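Long-range contact in thiamine phosphate pyrophosphorylase (Bacteroides thetaiotaomicron VPI-5482, PDB 3CEU), which probably joins the pyrimidine and thiazole halves of thiamine phosphate, the thiamine-phosphate diphosphorylase step of thiamine diphosphate biosynthesis: residues 1-14 with 166-179. Numbering follows the deposited sequence.
Sequences MKLIVVTTPTFFVE and FGGAVVLGDLWNKF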
loop_
_atom_site.group_PDB
_atom_site.type_symbol
_atom_site.label_atom_id
_atom_site.label_comp_id
_atom_site.label_asym_id
_atom_site.label_seq_id
_atom_site.Cartn_x
_atom_site.Cartn_y
_atom_site.Cartn_z
HETATM N N MSE A 1 11.263 -7.769 1.492
HETATM C CA MSE A 1 10.702 -6.390 1.581
HETATM C C MSE A 1 9.209 -6.409 1.875
HETATM O O MSE A 1 8.521 -7.386 1.586
HETATM C CB MSE A 1 10.951 -5.633 0.275
HETATM C CG MSE A 1 10.375 -6.298 -0.961
HETATM SE SE MSE A 1 10.437 -5.136 -2.520
HETATM C CE MSE A 1 9.196 -6.093 -3.657
ATOM N N LYS A 2 8.705 -5.323 2.446
ATOM C CA LYS A 2 7.286 -5.242 2.765
ATOM C C LYS A 2 6.421 -5.283 1.508
ATOM O O LYS A 2 6.835 -4.852 0.429
ATOM C CB LYS A 2 6.994 -3.963 3.555
ATOM C CG LYS A 2 7.557 -3.965 4.974
ATOM C CD LYS A 2 7.236 -2.663 5.700
ATOM C CE LYS A 2 7.673 -2.717 7.155
ATOM N NZ LYS A 2 9.099 -3.135 7.267
ATOM N N LEU A 3 5.223 -5.832 1.659
ATOM C CA LEU A 3 4.263 -5.929 0.571
ATOM C C LEU A 3 2.993 -5.202 1.010
ATOM O O LEU A 3 2.215 -5.714 1.816
ATOM C CB LEU A 3 3.952 -7.398 0.254
ATOM C CG LEU A 3 2.979 -7.628 -0.908
ATOM C CD1 LEU A 3 3.502 -6.904 -2.145
ATOM C CD2 LEU A 3 2.814 -9.114 -1.178
ATOM N N ILE A 4 2.798 -4.000 0.478
ATOM C CA ILE A 4 1.646 -3.172 0.817
ATOM C C ILE A 4 0.540 -3.314 -0.215
ATOM O O ILE A 4 0.797 -3.315 -1.425
ATOM C CB ILE A 4 2.049 -1.683 0.904
ATOM C CG1 ILE A 4 3.204 -1.516 1.899
ATOM C CG2 ILE A 4 0.860 -0.842 1.326
ATOM C CD1 ILE A 4 3.905 -0.174 1.813
ATOM N N VAL A 5 -0.692 -3.435 0.276
ATOM C CA VAL A 5 -1.871 -3.570 -0.580
ATOM C C VAL A 5 -2.792 -2.359 -0.433
ATOM O O VAL A 5 -3.096 -1.943 0.682
ATOM C CB VAL A 5 -2.714 -4.831 -0.213
ATOM C CG1 VAL A 5 -4.037 -4.813 -0.985
ATOM C CG2 VAL A 5 -1.936 -6.107 -0.533
ATOM N N VAL A 6 -3.225 -1.785 -1.553
ATOM C CA VAL A 6 -4.154 -0.665 -1.491
ATOM C C VAL A 6 -5.537 -1.229 -1.822
ATOM O O VAL A 6 -5.670 -2.066 -2.724
ATOM C CB VAL A 6 -3.826 0.456 -2.518
ATOM C CG1 VAL A 6 -4.797 1.615 -2.329
ATOM C CG2 VAL A 6 -2.398 0.941 -2.357
ATOM N N THR A 7 -6.552 -0.793 -1.076
ATOM C CA THR A 7 -7.926 -1.238 -1.310
ATOM C C THR A 7 -8.375 -0.727 -2.668
ATOM O O THR A 7 -7.630 -0.052 -3.373
ATOM C CB THR A 7 -8.937 -0.635 -0.309
ATOM O OG1 THR A 7 -8.979 0.785 -0.496
ATOM C CG2 THR A 7 -8.571 -0.956 1.126
ATOM N N THR A 8 -9.612 -1.052 -3.014
ATOM C CA THR A 8 -10.231 -0.597 -4.253
ATOM C C THR A 8 -10.866 0.761 -3.939
ATOM O O THR A 8 -11.239 1.024 -2.791
ATOM C CB THR A 8 -11.340 -1.558 -4.693
ATOM O OG1 THR A 8 -12.080 -1.980 -3.543
ATOM C CG2 THR A 8 -10.756 -2.767 -5.390
ATOM N N PRO A 9 -11.012 1.630 -4.953
ATOM C CA PRO A 9 -11.604 2.956 -4.752
ATOM C C PRO A 9 -13.048 2.901 -4.248
ATOM O O PRO A 9 -13.528 3.852 -3.636
ATOM C CB PRO A 9 -11.502 3.596 -6.137
ATOM C CG PRO A 9 -10.331 2.888 -6.766
ATOM C CD PRO A 9 -10.574 1.459 -6.347
ATOM N N THR A 10 -13.730 1.788 -4.508
ATOM C CA THR A 10 -15.115 1.630 -4.093
ATOM C C THR A 10 -15.354 0.492 -3.094
ATOM O O THR A 10 -14.553 -0.437 -2.989
ATOM C CB THR A 10 -16.043 1.431 -5.327
ATOM O OG1 THR A 10 -17.295 0.885 -4.898
ATOM C CG2 THR A 10 -15.413 0.497 -6.340
ATOM N N PHE A 11 -16.465 0.595 -2.361
ATOM C CA PHE A 11 -16.884 -0.381 -1.350
ATOM C C PHE A 11 -17.661 -1.534 -1.985
ATOM O O PHE A 11 -18.476 -1.317 -2.883
ATOM C CB PHE A 11 -17.787 0.299 -0.304
ATOM C CG PHE A 11 -17.050 1.202 0.653
ATOM C CD1 PHE A 11 -16.497 0.694 1.822
ATOM C CD2 PHE A 11 -16.879 2.548 0.368
ATOM C CE1 PHE A 11 -15.779 1.516 2.693
ATOM C CE2 PHE A 11 -16.161 3.373 1.235
ATOM C CZ PHE A 11 -15.612 2.855 2.399
ATOM N N PHE A 12 -17.412 -2.755 -1.519
ATOM C CA PHE A 12 -18.124 -3.919 -2.040
ATOM C C PHE A 12 -18.281 -5.010 -0.982
ATOM O O PHE A 12 -17.420 -5.175 -0.116
ATOM C CB PHE A 12 -17.424 -4.485 -3.287
ATOM C CG PHE A 12 -16.050 -5.038 -3.027
ATOM C CD1 PHE A 12 -14.949 -4.190 -2.921
ATOM C CD2 PHE A 12 -15.855 -6.411 -2.903
ATOM C CE1 PHE A 12 -13.677 -4.702 -2.699
ATOM C CE2 PHE A 12 -14.587 -6.937 -2.680
ATOM C CZ PHE A 12 -13.494 -6.080 -2.577
ATOM N N VAL A 13 -19.390 -5.744 -1.051
ATOM C CA VAL A 13 -19.672 -6.813 -0.098
ATOM C C VAL A 13 -18.569 -7.858 -0.105
ATOM O O VAL A 13 -18.010 -8.173 -1.157
ATOM C CB VAL A 13 -21.003 -7.521 -0.419
ATOM C CG1 VAL A 13 -22.166 -6.591 -0.147
ATOM C CG2 VAL A 13 -21.005 -7.972 -1.875
ATOM N N GLU A 14 -18.274 -8.401 1.072
ATOM C CA GLU A 14 -17.230 -9.409 1.220
ATOM C C GLU A 14 -15.829 -8.804 1.305
ATOM O O GLU A 14 -14.865 -9.505 1.620
ATOM C CB GLU A 14 -17.299 -10.425 0.072
ATOM C CG GLU A 14 -18.351 -11.506 0.295
ATOM C CD GLU A 14 -18.473 -12.464 -0.871
ATOM O OE1 GLU A 14 -19.000 -12.055 -1.931
ATOM O OE2 GLU A 14 -18.040 -13.628 -0.725
ATOM N N PHE A 166 14.249 -1.173 -2.934
ATOM C CA PHE A 166 12.994 -0.661 -2.386
ATOM C C PHE A 166 12.652 -1.340 -1.063
ATOM O O PHE A 166 12.793 -2.555 -0.919
ATOM C CB PHE A 166 11.843 -0.880 -3.382
ATOM C CG PHE A 166 11.780 0.149 -4.483
ATOM C CD1 PHE A 166 11.477 1.480 -4.194
ATOM C CD2 PHE A 166 12.045 -0.202 -5.806
ATOM C CE1 PHE A 166 11.442 2.445 -5.199
ATOM C CE2 PHE A 166 12.012 0.758 -6.817
ATOM C CZ PHE A 166 11.708 2.089 -6.506
ATOM N N GLY A 167 12.201 -0.554 -0.094
ATOM C CA GLY A 167 11.835 -1.120 1.193
ATOM C C GLY A 167 10.465 -1.780 1.147
ATOM O O GLY A 167 9.967 -2.264 2.162
ATOM N N GLY A 168 9.848 -1.796 -0.033
ATOM C CA GLY A 168 8.542 -2.413 -0.159
ATOM C C GLY A 168 7.901 -2.235 -1.521
ATOM O O GLY A 168 8.355 -1.450 -2.352
ATOM N N ALA A 169 6.833 -2.980 -1.759
ATOM C CA ALA A 169 6.135 -2.877 -3.028
ATOM C C ALA A 169 4.664 -2.684 -2.726
ATOM O O ALA A 169 4.127 -3.292 -1.800
ATOM C CB ALA A 169 6.360 -4.138 -3.867
ATOM N N VAL A 170 4.025 -1.821 -3.503
ATOM C CA VAL A 170 2.615 -1.526 -3.312
ATOM C C VAL A 170 1.814 -2.043 -4.485
ATOM O O VAL A 170 2.160 -1.801 -5.631
ATOM C CB VAL A 170 2.395 -0.013 -3.167
ATOM C CG1 VAL A 170 0.929 0.279 -2.875
ATOM C CG2 VAL A 170 3.295 0.515 -2.051
ATOM N N VAL A 171 0.734 -2.752 -4.196
ATOM C CA VAL A 171 -0.080 -3.317 -5.256
ATOM C C VAL A 171 -1.565 -3.011 -5.072
ATOM O O VAL A 171 -2.043 -2.794 -3.958
ATOM C CB VAL A 171 0.116 -4.850 -5.311
ATOM C CG1 VAL A 171 1.581 -5.179 -5.497
ATOM C CG2 VAL A 171 -0.401 -5.480 -4.025
ATOM N N LEU A 172 -2.297 -2.989 -6.174
ATOM C CA LEU A 172 -3.727 -2.736 -6.098
ATOM C C LEU A 172 -4.442 -3.587 -7.146
ATOM O O LEU A 172 -5.079 -4.585 -6.810
ATOM C CB LEU A 172 -4.022 -1.242 -6.307
ATOM C CG LEU A 172 -5.340 -0.715 -5.706
ATOM C CD1 LEU A 172 -5.350 0.822 -5.679
ATOM C CD2 LEU A 172 -6.510 -1.237 -6.520
ATOM N N GLY A 173 -4.310 -3.206 -8.413
ATOM C CA GLY A 173 -4.962 -3.940 -9.488
ATOM C C GLY A 173 -4.589 -5.408 -9.654
ATOM O O GLY A 173 -5.460 -6.286 -9.691
ATOM N N ASP A 174 -3.295 -5.689 -9.760
ATOM C CA ASP A 174 -2.852 -7.065 -9.951
ATOM C C ASP A 174 -3.412 -8.012 -8.903
ATOM O O ASP A 174 -3.388 -9.237 -9.079
ATOM C CB ASP A 174 -1.336 -7.159 -9.920
ATOM C CG ASP A 174 -0.860 -8.586 -10.026
ATOM O OD1 ASP A 174 -1.163 -9.232 -11.054
ATOM O OD2 ASP A 174 -0.197 -9.067 -9.083
ATOM N N LEU A 175 -3.918 -7.442 -7.814
ATOM C CA LEU A 175 -4.470 -8.249 -6.747
ATOM C C LEU A 175 -6.003 -8.301 -6.754
ATOM O O LEU A 175 -6.589 -9.380 -6.913
ATOM C CB LEU A 175 -3.937 -7.750 -5.401
ATOM C CG LEU A 175 -4.228 -8.623 -4.186
ATOM C CD1 LEU A 175 -3.211 -8.347 -3.094
ATOM C CD2 LEU A 175 -5.637 -8.339 -3.707
ATOM N N TRP A 176 -6.652 -7.148 -6.604
ATOM C CA TRP A 176 -8.112 -7.097 -6.578
ATOM C C TRP A 176 -8.791 -7.500 -7.899
ATOM O O TRP A 176 -9.905 -8.029 -7.894
ATOM C CB TRP A 176 -8.582 -5.702 -6.145
ATOM C CG TRP A 176 -8.083 -5.313 -4.790
ATOM C CD1 TRP A 176 -7.077 -4.439 -4.508
ATOM C CD2 TRP A 176 -8.526 -5.833 -3.531
ATOM N NE1 TRP A 176 -6.859 -4.384 -3.148
ATOM C CE2 TRP A 176 -7.736 -5.232 -2.525
ATOM C CE3 TRP A 176 -9.512 -6.759 -3.153
ATOM C CZ2 TRP A 176 -7.900 -5.519 -1.167
ATOM C CZ3 TRP A 176 -9.675 -7.046 -1.798
ATOM C CH2 TRP A 176 -8.872 -6.428 -0.827
ATOM N N ASN A 177 -8.123 -7.256 -9.020
ATOM C CA ASN A 177 -8.668 -7.620 -10.319
ATOM C C ASN A 177 -8.874 -9.135 -10.417
ATOM O O ASN A 177 -9.507 -9.629 -11.361
ATOM C CB ASN A 177 -7.727 -7.146 -11.437
ATOM C CG ASN A 177 -7.665 -5.612 -11.548
ATOM O OD1 ASN A 177 -6.761 -5.053 -12.179
ATOM N ND2 ASN A 177 -8.639 -4.936 -10.940
ATOM N N LYS A 178 -8.345 -9.869 -9.438
ATOM C CA LYS A 178 -8.455 -11.329 -9.405
ATOM C C LYS A 178 -9.784 -11.763 -8.817
ATOM O O LYS A 178 -10.014 -12.943 -8.581
ATOM C CB LYS A 178 -7.310 -11.931 -8.578
ATOM C CG LYS A 178 -6.567 -13.064 -9.273
ATOM C CD LYS A 178 -6.012 -12.614 -10.615
ATOM C CE LYS A 178 -4.804 -11.697 -10.469
ATOM N NZ LYS A 178 -3.577 -12.455 -10.086
ATOM N N PHE A 179 -10.664 -10.805 -8.573
ATOM C CA PHE A 179 -11.964 -11.141 -8.022
ATOM C C PHE A 179 -13.055 -10.282 -8.623
ATOM O O PHE A 179 -12.943 -9.059 -8.660
ATOM C CB PHE A 179 -11.965 -10.974 -6.503
ATOM C CG PHE A 179 -13.308 -11.199 -5.871
ATOM C CD1 PHE A 179 -14.074 -10.122 -5.433
ATOM C CD2 PHE A 179 -13.803 -12.490 -5.706
ATOM C CE1 PHE A 179 -15.313 -10.330 -4.831
ATOM C CE2 PHE A 179 -15.040 -12.713 -5.107
ATOM C CZ PHE A 179 -15.800 -11.635 -4.665
#
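W176 fills the hollow left where strands 2-6 and 168-171 part company. Its indole NE1 reaches V6 O at 2.6 Å, a bent bond (136° at the hydrogen), while the methyl of T8 rests on W176 CB and CG and V5 CG1 packs near NE1 and CZ2. Tryptophan suits the place because it joins a broad apolar surface to a single N-H. Before this point in the chain, parallel pairing closes the eight-stranded TIM barrel, first strand to last: A169 N to K2 O, I4 N to A169 O, V171 N to I4 O and V6 N to V171 O.

Beta-branched residues suit these extended strands and offer compact bumps. On the barrel's interior face V6 CG2 presses on V170 CG1 at 3.4 Å, and I4 lies beside V170 CG2. L172 adds a forked bump, its CG 3.3 Å from both V6 O and T7 O and its CD1 against V6 CG1. On the helix-facing side V5 CG2 meets L175 CD1, and selenomethionine M1 brings CE within 3.5 Å of A169 CB, a tight fit that alanine's one-carbon side chain permits. F12 sets CG between its backbone N and carbonyl carbon (chi1 65°), which puts W176 CZ3 at its ring edge, 4.0 Å from CZ. Directional backbone bonds thus set the register and the indole N-H ties the end of strand 2-6 to W176, whereas mainly apolar contacts of T8 and F12 hold the following loop against W176 and F179.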